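PDB 4R84: sialyltransferase 0160 from Photobacterium damselae, which probably transfers sialic acid from a CMP-activated donor to galactose-containing acceptor glycans, as a bacterial sialyltransferase of the GT-B structural group. Local coordinates for residues T365-G370 and Q378-V383. Sequence-based numbering, arbitrary orientation.
Sequences TTWAGG and QQQVNV
The side-chain amide of Q380 is gripped at both ends: OE1 accepts a hydrogen bond from the backbone N of T364, and NE2 donates one to the carbonyl O of Y376, one turn earlier in its own helix. In the Rossmann-like domain of this GT-B enzyme that contains the parallel sheet, the bond to T364 ties helix 373-388 to the beta-to-alpha loop that follows strand 358-362. With both ends engaged, the rotation of the amide is fixed, and NE2 lies 3.5 Å from T365 O, close but not hydrogen-bonded to it. CG of Q380 stands anti to the carbonyl carbon (chi1 -60°) and the chain runs on extended, which carries NE2 of the buried amide to the loop, where it faces both T365 O and the edge of the W367 indole. Two residues before W367, the T365 side chain comes within about 4 Å of the bound CMP-3-fluoro-sialic acid, so the loop reaches the donor at this residue.

W367 is the main partner on the loop side. Its six-membered ring meets the helix by its edge, CH2 lying 3.8 Å from Q379 CB and CZ2 3.9 Å from the same atom. Q379 CB lies in the plane of the ring, and the two side chains cross at about a right angle; the Q379 chain bends about CB-CG (chi2 -43°), and its end leads away from the loop. NE1 of W367 donates a hydrogen bond to the terminal carboxylate of A503, and the ring also packs edge-to-face with Y376, joining loop, helix and C-terminus. Along the same edge that meets Q379, CZ3 of W367 comes 3.9 Å from Q380 NE2, with the indole and amide planes 58° apart.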
loop_
_atom_site.group_PDB
_atom_site.type_symbol
_atom_site.label_atom_id
_atom_site.label_comp_id
_atom_site.label_asym_id
_atom_site.label_seq_id
_atom_site.Cartn_x
_atom_site.Cartn_y
_atom_site.Cartn_z
ATOM N N THR A 365 -20.502 10.717 -10.370
ATOM C CA THR A 365 -20.618 11.320 -11.687
ATOM C C THR A 365 -22.031 11.132 -12.229
ATOM O O THR A 365 -22.999 11.514 -11.585
ATOM C CB THR A 365 -19.583 10.734 -12.677
ATOM O OG1 THR A 365 -19.692 9.305 -12.693
ATOM C CG2 THR A 365 -18.187 11.107 -12.243
ATOM N N THR A 366 -22.148 10.560 -13.416
ATOM C CA THR A 366 -23.455 10.269 -13.998
ATOM C C THR A 366 -23.689 8.769 -13.892
ATOM O O THR A 366 -22.749 8.007 -13.649
ATOM C CB THR A 366 -23.530 10.725 -15.464
ATOM O OG1 THR A 366 -22.483 10.088 -16.206
ATOM C CG2 THR A 366 -23.341 12.222 -15.566
ATOM N N TRP A 367 -24.938 8.338 -14.035
ATOM C CA TRP A 367 -25.232 6.914 -14.047
ATOM C C TRP A 367 -26.258 6.605 -15.143
ATOM O O TRP A 367 -26.459 7.410 -16.055
ATOM C CB TRP A 367 -25.700 6.443 -12.651
ATOM C CG TRP A 367 -26.871 7.191 -12.068
ATOM C CD1 TRP A 367 -28.192 6.867 -12.210
ATOM C CD2 TRP A 367 -26.837 8.357 -11.224
ATOM N NE1 TRP A 367 -28.974 7.753 -11.523
ATOM C CE2 TRP A 367 -28.172 8.678 -10.907
ATOM C CE3 TRP A 367 -25.812 9.153 -10.704
ATOM C CZ2 TRP A 367 -28.516 9.776 -10.105
ATOM C CZ3 TRP A 367 -26.155 10.248 -9.900
ATOM C CH2 TRP A 367 -27.497 10.543 -9.610
ATOM N N ALA A 368 -26.889 5.438 -15.082
ATOM C CA ALA A 368 -27.766 5.011 -16.166
ATOM C C ALA A 368 -28.993 5.913 -16.317
ATOM O O ALA A 368 -29.327 6.677 -15.412
ATOM C CB ALA A 368 -28.184 3.563 -15.947
ATOM N N GLY A 369 -29.636 5.857 -17.482
ATOM C CA GLY A 369 -30.896 6.551 -17.668
ATOM C C GLY A 369 -30.934 7.524 -18.838
ATOM O O GLY A 369 -32.007 7.926 -19.272
ATOM N N GLY A 370 -29.769 7.925 -19.339
ATOM C CA GLY A 370 -29.723 8.806 -20.497
ATOM C C GLY A 370 -30.212 10.223 -20.241
ATOM O O GLY A 370 -30.664 10.916 -21.165
ATOM N N GLN A 378 -28.692 17.312 -10.024
ATOM C CA GLN A 378 -29.890 17.647 -9.260
ATOM C C GLN A 378 -30.315 16.517 -8.323
ATOM O O GLN A 378 -30.780 16.774 -7.211
ATOM C CB GLN A 378 -31.045 18.024 -10.194
ATOM C CG GLN A 378 -32.347 18.415 -9.468
ATOM C CD GLN A 378 -32.168 19.580 -8.494
ATOM O OE1 GLN A 378 -31.561 20.597 -8.829
ATOM N NE2 GLN A 378 -32.718 19.440 -7.291
ATOM N N GLN A 379 -30.163 15.270 -8.758
ATOM C CA GLN A 379 -30.525 14.157 -7.901
ATOM C C GLN A 379 -29.668 14.132 -6.648
ATOM O O GLN A 379 -30.151 13.819 -5.558
ATOM C CB GLN A 379 -30.405 12.828 -8.637
ATOM C CG GLN A 379 -31.347 12.698 -9.822
ATOM C CD GLN A 379 -32.741 13.219 -9.499
ATOM O OE1 GLN A 379 -33.460 12.630 -8.706
ATOM N NE2 GLN A 379 -33.138 14.307 -10.161
ATOM N N GLN A 380 -28.393 14.491 -6.797
ATOM C CA GLN A 380 -27.487 14.485 -5.658
ATOM C C GLN A 380 -27.819 15.637 -4.723
ATOM O O GLN A 380 -27.778 15.478 -3.501
ATOM C CB GLN A 380 -26.043 14.528 -6.133
ATOM C CG GLN A 380 -25.713 13.305 -7.010
ATOM C CD GLN A 380 -24.262 13.267 -7.457
ATOM O OE1 GLN A 380 -23.346 13.180 -6.639
ATOM N NE2 GLN A 380 -24.050 13.350 -8.758
ATOM N N VAL A 381 -28.188 16.783 -5.294
ATOM C CA VAL A 381 -28.678 17.897 -4.487
ATOM C C VAL A 381 -29.919 17.464 -3.707
ATOM O O VAL A 381 -30.058 17.758 -2.514
ATOM C CB VAL A 381 -28.997 19.134 -5.353
ATOM C CG1 VAL A 381 -29.676 20.204 -4.516
ATOM C CG2 VAL A 381 -27.705 19.694 -5.941
ATOM N N ASN A 382 -30.805 16.718 -4.362
ATOM C CA ASN A 382 -32.000 16.211 -3.685
ATOM C C ASN A 382 -31.605 15.311 -2.518
ATOM O O ASN A 382 -32.203 15.385 -1.446
ATOM C CB ASN A 382 -32.898 15.444 -4.650
ATOM C CG ASN A 382 -33.511 16.334 -5.716
ATOM O OD1 ASN A 382 -33.468 17.561 -5.622
ATOM N ND2 ASN A 382 -34.098 15.712 -6.737
ATOM N N VAL A 383 -30.595 14.460 -2.718
ATOM C CA VAL A 383 -30.126 13.602 -1.630
ATOM C C VAL A 383 -29.640 14.430 -0.430
ATOM O O VAL A 383 -29.969 14.134 0.717
ATOM C CB VAL A 383 -28.987 12.640 -2.079
ATOM C CG1 VAL A 383 -28.468 11.850 -0.880
ATOM C CG2 VAL A 383 -29.495 11.684 -3.139
#